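Local coordinates for BH2331 protein (Bacillus halodurans, PDB 1VL5) that probably acts as an S-adenosylmethionine-dependent methyltransferase, although its substrate is not known, at residues E197-C200 / D201-N204. Numbering follows the deposited sequence.
Sequences EDWC and DRMN
Arg202 folds back over the preceding turn of helix 196-202 and brings its guanidinium to Trp199: NH2 lies 3.4 Å from Trp199 CD1, in the plane of the indole and at its edge. Ring and guanidinium planes stand 70° apart, so the two groups are not stacked. One guanidinium face instead lies over Trp199 CA, which sits off toward the rim, 3.7 Å from Arg202 CZ. The bend at chi3 (-69°) turns the arginine chain back toward the start of the helix. On another side of the helix Asp201 and Glu197 cross obliquely, their carboxylate planes perpendicular and Glu197 OE2 4.4 Å from Asp201 OD1. Asp201 N donates to Glu197 O (2.9 Å) and Arg202 N to Asp198 O (3.0 Å), the i to i+4 pattern of an alpha-helix. The helix then ends in a Schellman motif: Asn204, at positive phi (52°), is the C-prime residue, Asn204 N bonds to Asp201 O, and Val205 N reaches back to Cys200 O. The like charges of Glu197 and Asp201 are bridged by Lys210 of helix 207-218, whose NZ forms salt bridges with both oxygens, while Glu197 OE1 pairs with Arg236. Replacing Asp201 with an alanine would probably leave Lys210 without its salt bridge to this position, with Glu197 OE2 still beside it, and weaken this tie between consecutive helices. Trp199 is buried, meeting Phe240 edge to face and Arg160 of helix 147-160 in a cation-pi contact. The chemistry thus divides between a buried indole and a charge network in which one lysine probably offsets the mutual repulsion of two acids.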
loop_
_atom_site.group_PDB
_atom_site.type_symbol
_atom_site.label_atom_id
_atom_site.label_comp_id
_atom_site.label_asym_id
_atom_site.label_seq_id
_atom_site.Cartn_x
_atom_site.Cartn_y
_atom_site.Cartn_z
ATOM N N GLU A 197 14.975 -14.606 1.297
ATOM C CA GLU A 197 14.785 -15.395 2.514
ATOM C C GLU A 197 14.063 -14.601 3.575
ATOM O O GLU A 197 13.172 -15.120 4.248
ATOM C CB GLU A 197 16.137 -15.915 3.065
ATOM C CG GLU A 197 16.013 -17.205 3.858
ATOM C CD GLU A 197 15.559 -18.412 3.012
ATOM O OE1 GLU A 197 15.734 -18.424 1.748
ATOM O OE2 GLU A 197 15.060 -19.365 3.645
ATOM N N ASP A 198 14.458 -13.352 3.728
ATOM C CA ASP A 198 13.878 -12.458 4.738
ATOM C C ASP A 198 12.425 -12.123 4.395
ATOM O O ASP A 198 11.566 -12.105 5.259
ATOM C CB ASP A 198 14.674 -11.138 4.815
ATOM C CG ASP A 198 16.143 -11.328 5.241
ATOM O OD1 ASP A 198 16.499 -12.371 5.818
ATOM O OD2 ASP A 198 16.949 -10.396 5.011
ATOM N N TRP A 199 12.203 -11.793 3.131
ATOM C CA TRP A 199 10.896 -11.483 2.567
ATOM C C TRP A 199 9.951 -12.637 2.784
ATOM O O TRP A 199 8.823 -12.440 3.176
ATOM C CB TRP A 199 11.088 -11.180 1.082
ATOM C CG TRP A 199 9.874 -10.901 0.272
ATOM C CD1 TRP A 199 9.070 -9.793 0.327
ATOM C CD2 TRP A 199 9.355 -11.715 -0.774
ATOM N NE1 TRP A 199 8.088 -9.876 -0.607
ATOM C CE2 TRP A 199 8.218 -11.050 -1.291
ATOM C CE3 TRP A 199 9.725 -12.950 -1.311
ATOM C CZ2 TRP A 199 7.471 -11.560 -2.339
ATOM C CZ3 TRP A 199 8.974 -13.477 -2.334
ATOM C CH2 TRP A 199 7.842 -12.777 -2.834
ATOM N N CYS A 200 10.439 -13.847 2.569
ATOM C CA CYS A 200 9.643 -15.062 2.772
ATOM C C CYS A 200 9.355 -15.302 4.224
ATOM O O CYS A 200 8.257 -15.714 4.567
ATOM C CB CYS A 200 10.348 -16.300 2.181
ATOM S SG CYS A 200 10.166 -16.430 0.389
ATOM N N ASP A 201 10.366 -15.097 5.067
ATOM C CA ASP A 201 10.252 -15.358 6.455
ATOM C C ASP A 201 9.315 -14.402 7.191
ATOM O O ASP A 201 8.775 -14.759 8.215
ATOM C CB ASP A 201 11.628 -15.369 7.116
ATOM C CG ASP A 201 12.428 -16.641 6.815
ATOM O OD1 ASP A 201 11.938 -17.613 6.177
ATOM O OD2 ASP A 201 13.598 -16.650 7.198
ATOM N N ARG A 202 9.121 -13.206 6.662
ATOM C CA ARG A 202 8.124 -12.272 7.180
ATOM C C ARG A 202 6.716 -12.817 7.046
ATOM O O ARG A 202 5.878 -12.523 7.886
ATOM C CB ARG A 202 8.231 -10.915 6.490
ATOM C CG ARG A 202 9.557 -10.183 6.806
ATOM C CD ARG A 202 9.510 -8.681 6.498
ATOM N NE ARG A 202 9.428 -8.355 5.066
ATOM C CZ ARG A 202 10.457 -8.246 4.215
ATOM N NH1 ARG A 202 11.711 -8.482 4.595
ATOM N NH2 ARG A 202 10.222 -7.914 2.950
HETATM N N MSE A 203 6.465 -13.632 6.019
HETATM C CA MSE A 203 5.177 -14.319 5.895
HETATM C C MSE A 203 5.187 -15.724 6.467
HETATM O O MSE A 203 4.246 -16.463 6.224
HETATM C CB MSE A 203 4.707 -14.401 4.435
HETATM C CG MSE A 203 4.171 -13.117 3.877
HETATM SE SE MSE A 203 2.712 -12.381 4.948
HETATM C CE MSE A 203 1.615 -14.037 5.260
ATOM N N ASN A 204 6.218 -16.111 7.207
ATOM C CA ASN A 204 6.285 -17.470 7.783
ATOM C C ASN A 204 6.075 -18.579 6.733
ATOM O O ASN A 204 5.434 -19.591 6.979
ATOM C CB ASN A 204 5.287 -17.607 8.926
ATOM C CG ASN A 204 5.631 -16.709 10.094
ATOM O OD1 ASN A 204 6.767 -16.699 10.565
ATOM N ND2 ASN A 204 4.658 -15.933 10.556
#